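Local coordinates for protein Kiaa0380 (Homo sapiens, PDB 1HTJ) that probably couples heterotrimeric G protein signalling to Rho GTPases, as the RGS-like domain of the guanine nucleotide exchange factor PDZ-RhoGEF, at residues L61-A66 / I84-L89; Y69-P74 / D116-C122; A55-L60 / E131-Q135; N92-R96 / D187-M192. The protein carries 3 engineered substitutions. All blocks are in the same frame, centred on the assembly; numbering follows the deposited sequence.

Contact 1 of 4, residues L61-A66 / I84-L89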
loop_
_atom_site.group_PDB
_atom_site.type_symbol
_atom_site.label_atom_id
_atom_site.label_comp_id
_atom_site.label_asym_id
_atom_site.label_seq_id
_atom_site.Cartn_x
_atom_site.Cartn_y
_atom_site.Cartn_z
ATOM N N LEU A 61 -0.957 -3.291 0.094
ATOM C CA LEU A 61 -2.073 -2.363 0.004
ATOM C C LEU A 61 -2.890 -2.466 1.279
ATOM O O LEU A 61 -3.399 -1.464 1.789
ATOM C CB LEU A 61 -2.952 -2.648 -1.227
ATOM C CG LEU A 61 -2.378 -2.200 -2.583
ATOM C CD1 LEU A 61 -3.400 -2.466 -3.693
ATOM C CD2 LEU A 61 -2.027 -0.697 -2.525
ATOM N N PHE A 62 -3.011 -3.682 1.793
ATOM C CA PHE A 62 -3.742 -3.893 3.028
ATOM C C PHE A 62 -3.031 -3.118 4.143
ATOM O O PHE A 62 -3.641 -2.321 4.875
ATOM C CB PHE A 62 -3.769 -5.376 3.384
ATOM C CG PHE A 62 -4.221 -5.635 4.782
ATOM C CD1 PHE A 62 -5.508 -5.261 5.190
ATOM C CD2 PHE A 62 -3.346 -6.180 5.724
ATOM C CE1 PHE A 62 -5.912 -5.422 6.509
ATOM C CE2 PHE A 62 -3.744 -6.348 7.053
ATOM C CZ PHE A 62 -5.030 -5.967 7.446
ATOM N N TYR A 63 -1.727 -3.354 4.253
ATOM C CA TYR A 63 -0.908 -2.703 5.264
ATOM C C TYR A 63 -1.056 -1.173 5.219
ATOM O O TYR A 63 -1.215 -0.516 6.257
ATOM C CB TYR A 63 0.564 -3.085 5.053
ATOM C CG TYR A 63 1.492 -2.475 6.061
ATOM C CD1 TYR A 63 1.966 -3.220 7.135
ATOM C CD2 TYR A 63 1.879 -1.143 5.957
ATOM C CE1 TYR A 63 2.809 -2.649 8.085
ATOM C CE2 TYR A 63 2.721 -0.560 6.904
ATOM C CZ TYR A 63 3.183 -1.320 7.961
ATOM O OH TYR A 63 4.037 -0.761 8.880
ATOM N N LEU A 64 -0.998 -0.618 4.011
ATOM C CA LEU A 64 -1.108 0.816 3.827
ATOM C C LEU A 64 -2.491 1.343 4.224
ATOM O O LEU A 64 -2.627 2.480 4.707
ATOM C CB LEU A 64 -0.802 1.179 2.367
ATOM C CG LEU A 64 0.658 1.000 1.913
ATOM C CD1 LEU A 64 0.788 1.292 0.429
ATOM C CD2 LEU A 64 1.555 1.939 2.703
ATOM N N CYS A 65 -3.519 0.529 4.004
ATOM C CA CYS A 65 -4.868 0.947 4.352
ATOM C C CYS A 65 -5.052 0.873 5.865
ATOM O O CYS A 65 -5.639 1.769 6.458
ATOM C CB CYS A 65 -5.901 0.089 3.617
ATOM S SG CYS A 65 -6.135 0.550 1.861
ATOM N N ALA A 66 -4.527 -0.186 6.479
ATOM C CA ALA A 66 -4.609 -0.359 7.931
ATOM C C ALA A 66 -3.848 0.785 8.581
ATOM O O ALA A 66 -4.232 1.285 9.634
ATOM C CB ALA A 66 -4.003 -1.691 8.352
ATOM N N ILE A 84 -11.906 -1.904 4.129
ATOM C CA ILE A 84 -10.767 -2.771 4.389
ATOM C C ILE A 84 -11.219 -4.227 4.512
ATOM O O ILE A 84 -10.577 -5.141 3.989
ATOM C CB ILE A 84 -10.044 -2.374 5.685
ATOM C CG1 ILE A 84 -9.131 -1.175 5.424
ATOM C CG2 ILE A 84 -9.228 -3.558 6.209
ATOM C CD1 ILE A 84 -8.481 -0.599 6.686
ATOM N N TRP A 85 -12.335 -4.442 5.198
ATOM C CA TRP A 85 -12.854 -5.791 5.398
ATOM C C TRP A 85 -13.285 -6.468 4.106
ATOM O O TRP A 85 -12.933 -7.621 3.859
ATOM C CB TRP A 85 -14.033 -5.763 6.377
ATOM C CG TRP A 85 -14.790 -7.047 6.408
ATOM C CD1 TRP A 85 -15.960 -7.334 5.756
ATOM C CD2 TRP A 85 -14.400 -8.246 7.086
ATOM N NE1 TRP A 85 -16.320 -8.644 5.987
ATOM C CE2 TRP A 85 -15.378 -9.225 6.800
ATOM C CE3 TRP A 85 -13.310 -8.590 7.905
ATOM C CZ2 TRP A 85 -15.301 -10.525 7.308
ATOM C CZ3 TRP A 85 -13.229 -9.881 8.410
ATOM C CH2 TRP A 85 -14.217 -10.836 8.111
ATOM N N ASN A 86 -14.052 -5.746 3.294
ATOM C CA ASN A 86 -14.566 -6.259 2.017
ATOM C C ASN A 86 -13.484 -6.459 0.959
ATOM O O ASN A 86 -13.566 -7.377 0.143
ATOM C CB ASN A 86 -15.649 -5.316 1.462
ATOM C CG ASN A 86 -16.943 -5.381 2.263
ATOM O OD1 ASN A 86 -17.496 -6.456 2.460
ATOM N ND2 ASN A 86 -17.422 -4.234 2.727
ATOM N N ILE A 87 -12.472 -5.600 0.971
ATOM C CA ILE A 87 -11.405 -5.699 -0.009
ATOM C C ILE A 87 -10.321 -6.714 0.323
ATOM O O ILE A 87 -9.856 -7.461 -0.557
ATOM C CB ILE A 87 -10.731 -4.336 -0.219
ATOM C CG1 ILE A 87 -11.713 -3.382 -0.895
ATOM C CG2 ILE A 87 -9.461 -4.495 -1.054
ATOM C CD1 ILE A 87 -11.179 -2.003 -1.088
ATOM N N PHE A 88 -9.936 -6.759 1.594
ATOM C CA PHE A 88 -8.843 -7.628 2.010
ATOM C C PHE A 88 -9.116 -8.817 2.911
ATOM O O PHE A 88 -8.426 -9.823 2.810
ATOM C CB PHE A 88 -7.765 -6.795 2.722
ATOM C CG PHE A 88 -7.322 -5.576 1.959
ATOM C CD1 PHE A 88 -7.835 -4.329 2.269
ATOM C CD2 PHE A 88 -6.371 -5.681 0.943
ATOM C CE1 PHE A 88 -7.410 -3.201 1.586
ATOM C CE2 PHE A 88 -5.939 -4.559 0.251
ATOM C CZ PHE A 88 -6.458 -3.313 0.572
ATOM N N LEU A 89 -10.113 -8.725 3.779
ATOM C CA LEU A 89 -10.295 -9.790 4.744
ATOM C C LEU A 89 -11.469 -10.729 4.714
ATOM O O LEU A 89 -11.406 -11.799 5.319
ATOM C CB LEU A 89 -10.197 -9.190 6.147
ATOM C CG LEU A 89 -8.987 -8.285 6.383
ATOM C CD1 LEU A 89 -9.124 -7.592 7.726
ATOM C CD2 LEU A 89 -7.705 -9.108 6.304
#
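The Phe88 ring carries the backbone of Phe62 on one face: Phe62 CA stands 3.6 Å from the Phe88 ring centroid, almost on the ring normal, in a CH-pi contact. The opposite face is covered by CG2 of Ile87 from its own helix, and CA of Ile84 lies at the edge. The Phe62 ring meets CG2 of Ile84 at its edge, 3.8 Å from Phe62 CE1, and Phe88 CD1 also lies at that ring's edge, in its plane. The two phenyl rings themselves are neither stacked nor edge-to-face, their centroids 5.5 Å apart and their planes inclined by 59°. Phe62 has CG anti to the backbone N (chi1 167°), and this swings its ring past Phe88 CB toward Ile84 and the methyls of Leu89. Around the rim of Phe88, Cys65 SG makes an oblique sulfur-aromatic contact, 4.0 Å from Phe88 CE1, and Leu61 CB rests 3.8 Å from Phe88 CE2. Ile84 reaches with its longer branch along Cys65, its CD1 coming 3.7 Å from Cys65 O.

These residues join helices 58-69 and 76-89, which run nearly antiparallel (159°) with the axes of the two short segments 10.5 Å apart; the Phe62 and Phe88 side chains help fill that interval. Ala124 of helix 118-144 touches Phe62, and Ala195 of helix 186-202 touches Phe88. All touching residues are buried. The side chains meet through carbon and sulfur, and carbon also approaches the backbone of Phe62 and Cys65. Cohesion therefore comes chiefly from dispersion and from removal of apolar surface from water.

Contact 2 of 4, residues Y69-P74 / D116-C122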
loop_
_atom_site.group_PDB
_atom_site.type_symbol
_atom_site.label_atom_id
_atom_site.label_comp_id
_atom_site.label_asym_id
_atom_site.label_seq_id
_atom_site.Cartn_x
_atom_site.Cartn_y
_atom_site.Cartn_z
ATOM N N TYR A 69 -6.055 3.754 8.441
ATOM C CA TYR A 69 -7.137 3.543 9.396
ATOM C C TYR A 69 -6.765 3.992 10.811
ATOM O O TYR A 69 -7.525 4.696 11.469
ATOM C CB TYR A 69 -7.522 2.066 9.443
ATOM C CG TYR A 69 -8.621 1.757 10.440
ATOM C CD1 TYR A 69 -9.965 1.842 10.074
ATOM C CD2 TYR A 69 -8.317 1.386 11.756
ATOM C CE1 TYR A 69 -10.976 1.561 10.985
ATOM C CE2 TYR A 69 -9.322 1.105 12.675
ATOM C CZ TYR A 69 -10.649 1.194 12.279
ATOM O OH TYR A 69 -11.648 0.911 13.173
ATOM N N GLN A 70 -5.594 3.567 11.264
ATOM C CA GLN A 70 -5.109 3.888 12.597
ATOM C C GLN A 70 -4.714 5.342 12.766
ATOM O O GLN A 70 -3.980 5.673 13.690
ATOM C CB GLN A 70 -3.909 3.012 12.929
ATOM C CG GLN A 70 -4.217 1.538 12.917
ATOM C CD GLN A 70 -2.978 0.705 13.102
ATOM O OE1 GLN A 70 -1.998 0.863 12.374
ATOM N NE2 GLN A 70 -3.006 -0.190 14.077
ATOM N N GLN A 71 -5.205 6.212 11.892
ATOM C CA GLN A 71 -4.866 7.628 11.962
ATOM C C GLN A 71 -6.006 8.469 11.402
ATOM O O GLN A 71 -5.844 9.664 11.143
ATOM C CB GLN A 71 -3.588 7.883 11.155
ATOM C CG GLN A 71 -2.363 7.131 11.676
ATOM C CD GLN A 71 -1.304 6.882 10.605
ATOM O OE1 GLN A 71 -0.956 7.782 9.830
ATOM N NE2 GLN A 71 -0.777 5.654 10.565
ATOM N N ALA A 72 -7.161 7.837 11.219
ATOM C CA ALA A 72 -8.326 8.522 10.670
ATOM C C ALA A 72 -9.284 8.996 11.760
ATOM O O ALA A 72 -9.250 8.494 12.890
ATOM C CB ALA A 72 -9.057 7.592 9.702
ATOM N N SER A 73 -10.135 9.965 11.420
ATOM C CA SER A 73 -11.113 10.478 12.378
ATOM C C SER A 73 -12.115 9.360 12.639
ATOM O O SER A 73 -12.670 8.798 11.697
ATOM C CB SER A 73 -11.839 11.710 11.820
ATOM O OG SER A 73 -12.573 11.401 10.647
ATOM N N PRO A 74 -12.334 9.004 13.922
ATOM C CA PRO A 74 -13.275 7.943 14.314
ATOM C C PRO A 74 -14.679 8.130 13.737
ATOM O O PRO A 74 -15.691 7.933 14.419
ATOM C CB PRO A 74 -13.247 7.995 15.848
ATOM C CG PRO A 74 -12.724 9.388 16.163
ATOM C CD PRO A 74 -11.672 9.578 15.106
ATOM N N ASP A 116 -13.614 -0.037 17.445
ATOM C CA ASP A 116 -12.203 0.296 17.298
ATOM C C ASP A 116 -11.380 -0.936 16.968
ATOM O O ASP A 116 -11.150 -1.788 17.827
ATOM C CB ASP A 116 -11.671 0.930 18.578
ATOM C CG ASP A 116 -10.183 1.200 18.513
ATOM O OD1 ASP A 116 -9.755 1.901 17.572
ATOM O OD2 ASP A 116 -9.443 0.715 19.397
ATOM N N ALA A 117 -10.926 -1.020 15.722
ATOM C CA ALA A 117 -10.138 -2.163 15.284
ATOM C C ALA A 117 -8.660 -1.829 15.093
ATOM O O ALA A 117 -7.910 -2.622 14.536
ATOM C CB ALA A 117 -10.727 -2.727 13.992
ATOM N N ARG A 118 -8.238 -0.661 15.564
ATOM C CA ARG A 118 -6.843 -0.260 15.430
ATOM C C ARG A 118 -5.903 -1.315 16.001
ATOM O O ARG A 118 -4.855 -1.602 15.425
ATOM C CB ARG A 118 -6.606 1.077 16.127
ATOM C CG ARG A 118 -7.456 2.193 15.568
ATOM C CD ARG A 118 -6.998 3.553 16.042
ATOM N NE ARG A 118 -7.740 4.611 15.356
ATOM C CZ ARG A 118 -7.433 5.910 15.404
ATOM N NH1 ARG A 118 -6.385 6.328 16.111
ATOM N NH2 ARG A 118 -8.182 6.794 14.743
ATOM N N GLY A 119 -6.294 -1.905 17.124
ATOM C CA GLY A 119 -5.467 -2.914 17.749
ATOM C C GLY A 119 -5.330 -4.167 16.917
ATOM O O GLY A 119 -4.218 -4.596 16.597
ATOM N N VAL A 120 -6.466 -4.765 16.571
ATOM C CA VAL A 120 -6.471 -5.974 15.774
ATOM C C VAL A 120 -5.881 -5.714 14.381
ATOM O O VAL A 120 -5.151 -6.550 13.855
ATOM C CB VAL A 120 -7.902 -6.547 15.649
ATOM C CG1 VAL A 120 -8.386 -7.021 16.999
ATOM C CG2 VAL A 120 -8.844 -5.496 15.119
ATOM N N LEU A 121 -6.180 -4.561 13.788
ATOM C CA LEU A 121 -5.629 -4.266 12.471
ATOM C C LEU A 121 -4.113 -4.214 12.557
ATOM O O LEU A 121 -3.418 -4.651 11.637
ATOM C CB LEU A 121 -6.202 -2.959 11.908
ATOM C CG LEU A 121 -7.603 -3.172 11.309
ATOM C CD1 LEU A 121 -8.144 -1.898 10.710
ATOM C CD2 LEU A 121 -7.530 -4.253 10.254
ATOM N N CYS A 122 -3.602 -3.700 13.676
ATOM C CA CYS A 122 -2.163 -3.628 13.903
ATOM C C CYS A 122 -1.664 -5.072 13.969
ATOM O O CYS A 122 -0.604 -5.410 13.440
ATOM C CB CYS A 122 -1.883 -2.910 15.223
ATOM S SG CYS A 122 -0.238 -2.179 15.350
#
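Tyr69 lays one ring face against Leu121, whose CD1 methyl sits 3.8 Å from the Tyr69 ring centroid in a CH-pi contact. The ring belongs to the C-terminal end of helix 58-69 in the all-helical RGS-like domain, and what it meets is the N-terminus of helix 118-144. At the ring's edge lies the backbone of Arg118, and further out the hydroxyl accepts a fairly straight hydrogen bond from the N-cap residue, Ala117 N to Tyr69 OH 3.3 Å. Tyrosine suits the place: the flat ring fills the apolar space beside leucine while its phenol oxygen serves a backbone N-H. The other side of the contact is more polar. Gln70 and Arg118 run past each other in opposite directions, and the extended glutamine brings NE2 to within 2.7 Å of Arg118 O in a noticeably bent hydrogen bond, N-H...O 140°. That carbonyl also accepts the helical bond from Cys122 N, the two donors arriving from opposite faces of its plane. A weak bond links Gln70 NE2 with Cys122 SG.

Arg118 is extended from CG to NE, which carries its guanidinium across the chain that leaves helix 58-69. There one face lies on the peptide linking Gln70 to Gln71, the plane of the group being turned 68° from the side-chain amide of Gln70. Leu80 and Ile84 of helix 76-89 also touch Tyr69, so the apolar part of this corner continues into the core. At the edge of the Arg118 guanidinium, near its plane, Ala72 O comes to 2.7 Å from NH2, although the angle is poor for a hydrogen bond.

Contact 3 of 4, residues A55-L60 / E131-Q135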
loop_
_atom_site.group_PDB
_atom_site.type_symbol
_atom_site.label_atom_id
_atom_site.label_comp_id
_atom_site.label_asym_id
_atom_site.label_seq_id
_atom_site.Cartn_x
_atom_site.Cartn_y
_atom_site.Cartn_z
ATOM N N ALA A 55 3.800 -8.614 -8.709
ATOM C CA ALA A 55 3.451 -9.393 -7.534
ATOM C C ALA A 55 2.016 -9.261 -7.061
ATOM O O ALA A 55 1.169 -8.644 -7.719
ATOM C CB ALA A 55 4.409 -9.020 -6.399
ATOM N N ASP A 56 1.755 -9.878 -5.911
ATOM C CA ASP A 56 0.450 -9.816 -5.280
ATOM C C ASP A 56 0.412 -8.505 -4.478
ATOM O O ASP A 56 1.133 -8.347 -3.494
ATOM C CB ASP A 56 0.248 -11.011 -4.348
ATOM C CG ASP A 56 -1.102 -10.978 -3.662
ATOM O OD1 ASP A 56 -1.871 -10.021 -3.911
ATOM O OD2 ASP A 56 -1.398 -11.899 -2.880
ATOM N N PRO A 57 -0.436 -7.549 -4.896
ATOM C CA PRO A 57 -0.563 -6.243 -4.224
ATOM C C PRO A 57 -1.327 -6.261 -2.900
ATOM O O PRO A 57 -1.381 -5.249 -2.201
ATOM C CB PRO A 57 -1.295 -5.406 -5.260
ATOM C CG PRO A 57 -2.312 -6.423 -5.785
ATOM C CD PRO A 57 -1.431 -7.678 -5.983
ATOM N N SER A 58 -1.913 -7.398 -2.556
ATOM C CA SER A 58 -2.720 -7.487 -1.352
ATOM C C SER A 58 -2.054 -7.115 -0.012
ATOM O O SER A 58 -2.484 -6.178 0.648
ATOM C CB SER A 58 -3.333 -8.892 -1.259
ATOM O OG SER A 58 -3.974 -9.231 -2.484
ATOM N N PRO A 59 -0.997 -7.838 0.398
ATOM C CA PRO A 59 -0.360 -7.509 1.680
ATOM C C PRO A 59 0.050 -6.068 1.903
ATOM O O PRO A 59 -0.218 -5.516 2.980
ATOM C CB PRO A 59 0.831 -8.476 1.754
ATOM C CG PRO A 59 1.112 -8.813 0.330
ATOM C CD PRO A 59 -0.274 -8.928 -0.282
ATOM N N LEU A 60 0.696 -5.456 0.909
ATOM C CA LEU A 60 1.128 -4.078 1.069
ATOM C C LEU A 60 -0.012 -3.086 1.012
ATOM O O LEU A 60 -0.026 -2.119 1.781
ATOM C CB LEU A 60 2.173 -3.708 0.017
ATOM C CG LEU A 60 2.664 -2.263 0.072
ATOM C CD1 LEU A 60 3.190 -1.955 1.475
ATOM C CD2 LEU A 60 3.761 -2.052 -0.975
ATOM N N GLU A 131 5.423 -11.328 3.958
ATOM C CA GLU A 131 5.330 -11.288 2.496
ATOM C C GLU A 131 5.772 -9.940 1.962
ATOM O O GLU A 131 6.373 -9.846 0.894
ATOM C CB GLU A 131 3.911 -11.610 2.017
ATOM C CG GLU A 131 3.764 -11.612 0.486
ATOM C CD GLU A 131 2.524 -12.378 -0.008
ATOM O OE1 GLU A 131 1.565 -12.555 0.776
ATOM O OE2 GLU A 131 2.502 -12.798 -1.188
ATOM N N ILE A 132 5.479 -8.890 2.705
ATOM C CA ILE A 132 5.900 -7.576 2.278
ATOM C C ILE A 132 7.439 -7.551 2.241
ATOM O O ILE A 132 8.037 -7.061 1.283
ATOM C CB ILE A 132 5.372 -6.496 3.231
ATOM C CG1 ILE A 132 3.842 -6.470 3.164
ATOM C CG2 ILE A 132 5.970 -5.154 2.875
ATOM C CD1 ILE A 132 3.184 -5.389 4.014
ATOM N N GLN A 133 8.069 -8.102 3.278
ATOM C CA GLN A 133 9.523 -8.140 3.365
ATOM C C GLN A 133 10.110 -8.877 2.180
ATOM O O GLN A 133 11.077 -8.430 1.574
ATOM C CB GLN A 133 9.973 -8.828 4.655
ATOM C CG GLN A 133 9.949 -7.929 5.881
ATOM C CD GLN A 133 10.719 -6.637 5.664
ATOM O OE1 GLN A 133 11.847 -6.649 5.154
ATOM N NE2 GLN A 133 10.115 -5.512 6.054
ATOM N N GLU A 134 9.518 -10.018 1.865
ATOM C CA GLU A 134 9.972 -10.818 0.746
ATOM C C GLU A 134 9.888 -9.985 -0.545
ATOM O O GLU A 134 10.824 -9.975 -1.346
ATOM C CB GLU A 134 9.096 -12.053 0.638
ATOM C CG GLU A 134 9.669 -13.140 -0.218
ATOM C CD GLU A 134 8.587 -14.045 -0.754
ATOM O OE1 GLU A 134 7.753 -14.525 0.062
ATOM O OE2 GLU A 134 8.574 -14.269 -1.991
ATOM N N GLN A 135 8.771 -9.282 -0.739
ATOM C CA GLN A 135 8.602 -8.432 -1.909
ATOM C C GLN A 135 9.651 -7.319 -1.886
ATOM O O GLN A 135 10.172 -6.922 -2.929
ATOM C CB GLN A 135 7.194 -7.829 -1.938
ATOM C CG GLN A 135 6.066 -8.879 -2.062
ATOM C CD GLN A 135 4.688 -8.252 -2.172
ATOM O OE1 GLN A 135 4.502 -7.087 -1.822
ATOM N NE2 GLN A 135 3.713 -9.025 -2.644
HETATM O O HOH W 1 1.845 -6.339 -1.686
HETATM O O HOH W 2 -1.497 -12.017 0.310
#
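The chain turns from a loop into helix 58-69 beside helix 118-144, the two backbones drawing closest where Leu60 and Ile132 have CA atoms 6.0 Å apart. Gln135 reaches across from the second helix as an extended arm, CG anti to the carbonyl carbon (chi1 -63°), and donates from NE2 to Asp56 O at 2.8 Å. The acceptor lies in the glutamine's amide plane, though the donor is tilted somewhat out of the carbonyl plane. One water completes this polar group: it donates to Asp56 O and to Gln135 OE1, and accepts from Leu60 N. Both ends of the amide are thus used, which should fix its rotation.

Asp56 also shapes the helix start. Its OD1 takes a capping bond from Ser58 N, met from above the carboxylate plane, and a hydroxyl hydrogen bond from Ser58 OG, 2.7 Å away on the syn side of OD1. Beside this polar layer, Pro59 and Ile132 form the apolar part: Pro59 CB lies 3.9 Å from Ile132 CG1, and the ethyl branch ends with Ile132 CD1 3.6 Å from Pro59 O. Proline is at home in a helix's first turn, where its missing N-H costs no helical bond. Glu131 lies obliquely across the ring, its carboxylate near Pro59 CG. Phe47 and Leu48 of helix 41-54 touch Leu60.

Asp56 OD2 and Glu131 OE2 approach to 4.3 Å, and a second water donates to Asp56 OD2 and Glu131 OE1. Bridging by that water, together with the two bonds at Asp56 OD1, would probably ease the repulsion between the like charges.

Contact 4 of 4, residues N92-R96 / D187-M192; sequences NAPLR and DRSAPM
The loop between helices 76-89 and 101-112 packs here against the N-terminal part of helix 186-202, bringing together segments far apart in the sequence of the RGS-like domain. Pro94 and Leu95 are the loop residues that touch. Pro94 CB lies 3.4 Å from Asp187 O. The Pro94 ring crosses that of Pro191 obliquely, with Pro94 CG 4.0 Å from Pro191 CG. Two prolines suit this surface, since each presents a compact, rigid hydrocarbon ring; Pro191, lacking an N-H, also sits where the helix is kinked.

Arg188 closes over the loop. A bend at chi2 (-59°) folds its chain back, so that Pro94 O lies over one face of the guanidinium, 3.3 Å from Arg188 NE; the angle is poor for a hydrogen bond, and the contact is with the flat of the group. Arg188 NH1 donates a hydrogen bond to Asp187 O of its own helix, 2.7 Å away. The Asp187 carboxylate adds a charge attraction to NH1 from well outside the guanidinium plane.

Deeper in, Leu95 slides past the aliphatic part of Arg188 in the opposite direction and meets Met192, a selenomethionine in this crystal, at about a right angle. Both leucine methyls approach its CG, the nearer being Leu95 CD1 at 3.8 Å from Met192 CG. Leu61 of helix 58-69 touches both Leu95 and Met192. With Leu95 and Met192 buried and Pro94 and Arg188 less so, the 92-96 loop closes over the N-terminal turns of helix 186-202 at the edge of the helical RGS-like domain.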
loop_
_atom_site.group_PDB
_atom_site.type_symbol
_atom_site.label_atom_id
_atom_site.label_comp_id
_atom_site.label_asym_id
_atom_site.label_seq_id
_atom_site.Cartn_x
_atom_site.Cartn_y
_atom_site.Cartn_z
ATOM N N ASN A 92 -14.375 -13.853 0.424
ATOM C CA ASN A 92 -14.081 -13.742 -0.995
ATOM C C ASN A 92 -13.531 -12.387 -1.390
ATOM O O ASN A 92 -13.848 -11.876 -2.456
ATOM C CB ASN A 92 -15.352 -14.031 -1.789
ATOM C CG ASN A 92 -15.926 -15.399 -1.480
ATOM O OD1 ASN A 92 -15.223 -16.408 -1.568
ATOM N ND2 ASN A 92 -17.212 -15.444 -1.118
ATOM N N ALA A 93 -12.703 -11.815 -0.527
ATOM C CA ALA A 93 -12.115 -10.519 -0.786
ATOM C C ALA A 93 -11.231 -10.606 -2.029
ATOM O O ALA A 93 -10.503 -11.577 -2.216
ATOM C CB ALA A 93 -11.302 -10.079 0.410
ATOM N N PRO A 94 -11.302 -9.595 -2.908
ATOM C CA PRO A 94 -10.480 -9.599 -4.131
ATOM C C PRO A 94 -8.969 -9.504 -3.877
ATOM O O PRO A 94 -8.177 -10.094 -4.606
ATOM C CB PRO A 94 -11.024 -8.407 -4.919
ATOM C CG PRO A 94 -11.529 -7.488 -3.840
ATOM C CD PRO A 94 -12.207 -8.432 -2.877
ATOM N N LEU A 95 -8.576 -8.750 -2.854
ATOM C CA LEU A 95 -7.162 -8.596 -2.502
ATOM C C LEU A 95 -6.955 -9.238 -1.135
ATOM O O LEU A 95 -6.414 -8.634 -0.197
ATOM C CB LEU A 95 -6.786 -7.117 -2.450
ATOM C CG LEU A 95 -7.056 -6.322 -3.726
ATOM C CD1 LEU A 95 -6.544 -4.888 -3.530
ATOM C CD2 LEU A 95 -6.376 -7.000 -4.925
ATOM N N ARG A 96 -7.397 -10.483 -1.055
ATOM C CA ARG A 96 -7.344 -11.271 0.156
ATOM C C ARG A 96 -5.995 -11.406 0.825
ATOM O O ARG A 96 -4.987 -11.718 0.199
ATOM C CB ARG A 96 -7.886 -12.667 -0.118
ATOM C CG ARG A 96 -8.032 -13.530 1.129
ATOM C CD ARG A 96 -9.212 -13.063 1.963
ATOM N NE ARG A 96 -9.356 -13.826 3.197
ATOM C CZ ARG A 96 -9.445 -15.153 3.251
ATOM N NH1 ARG A 96 -9.405 -15.879 2.134
ATOM N NH2 ARG A 96 -9.571 -15.756 4.432
ATOM N N ASP A 187 -12.581 -6.237 -11.343
ATOM C CA ASP A 187 -12.686 -6.751 -9.981
ATOM C C ASP A 187 -11.337 -6.775 -9.291
ATOM O O ASP A 187 -11.200 -7.263 -8.163
ATOM C CB ASP A 187 -13.330 -8.146 -9.952
ATOM C CG ASP A 187 -12.540 -9.186 -10.743
ATOM O OD1 ASP A 187 -11.392 -8.917 -11.150
ATOM O OD2 ASP A 187 -13.064 -10.296 -10.949
ATOM N N ARG A 188 -10.334 -6.238 -9.967
ATOM C CA ARG A 188 -9.000 -6.177 -9.401
ATOM C C ARG A 188 -8.482 -4.742 -9.364
ATOM O O ARG A 188 -7.978 -4.290 -8.337
ATOM C CB ARG A 188 -8.047 -7.092 -10.179
ATOM C CG ARG A 188 -8.232 -8.573 -9.818
ATOM C CD ARG A 188 -7.982 -8.775 -8.338
ATOM N NE ARG A 188 -8.278 -10.126 -7.881
ATOM C CZ ARG A 188 -9.504 -10.623 -7.737
ATOM N NH1 ARG A 188 -10.576 -9.879 -8.010
ATOM N NH2 ARG A 188 -9.660 -11.875 -7.328
ATOM N N SER A 189 -8.633 -4.019 -10.467
ATOM C CA SER A 189 -8.166 -2.643 -10.538
ATOM C C SER A 189 -8.952 -1.664 -9.646
ATOM O O SER A 189 -8.371 -0.718 -9.093
ATOM C CB SER A 189 -8.204 -2.153 -11.983
ATOM O OG SER A 189 -9.525 -2.169 -12.474
ATOM N N ALA A 190 -10.260 -1.879 -9.509
ATOM C CA ALA A 190 -11.079 -0.995 -8.691
ATOM C C ALA A 190 -10.612 -1.055 -7.231
ATOM O O ALA A 190 -10.297 -0.025 -6.634
ATOM C CB ALA A 190 -12.589 -1.371 -8.810
ATOM N N PRO A 191 -10.569 -2.256 -6.632
ATOM C CA PRO A 191 -10.115 -2.291 -5.234
ATOM C C PRO A 191 -8.679 -1.792 -5.052
ATOM O O PRO A 191 -8.373 -1.097 -4.080
ATOM C CB PRO A 191 -10.313 -3.760 -4.826
ATOM C CG PRO A 191 -10.250 -4.511 -6.138
ATOM C CD PRO A 191 -11.042 -3.583 -7.063
HETATM N N MSE A 192 -7.797 -2.134 -5.986
HETATM C CA MSE A 192 -6.410 -1.678 -5.918
HETATM C C MSE A 192 -6.375 -0.142 -6.026
HETATM O O MSE A 192 -5.615 0.534 -5.343
HETATM C CB MSE A 192 -5.600 -2.290 -7.072
HETATM C CG MSE A 192 -5.387 -3.809 -6.988
HETATM SE SE MSE A 192 -4.642 -4.529 -8.649
HETATM C CE MSE A 192 -2.868 -3.754 -8.614
#

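Contact 1 touches all three of the others. Ile84 CD1 lies 4.0 Å from Tyr69 CB of contact 2, and Tyr63 CB lies 3.6 Å from Ile132 CD1 of contact 3. Toward contact 4 the join includes a backbone bond, Ile87 O probably accepting from Leu95 N at 2.9 Å. Helix 58-69 serves contacts 1 and 3, and its C-terminal end supplies Tyr69 to contact 2; helix 118-144 serves contacts 2 and 3. Contacts 3 and 4 also meet, Ser58 OG being 3.3 Å from Leu95 CA. Contact 2 stands apart from these two, its centre about 21 Å from each of theirs. Together the four contacts tie helices 58-69, 76-89, 118-144 and 186-202 into one helical RGS-like domain.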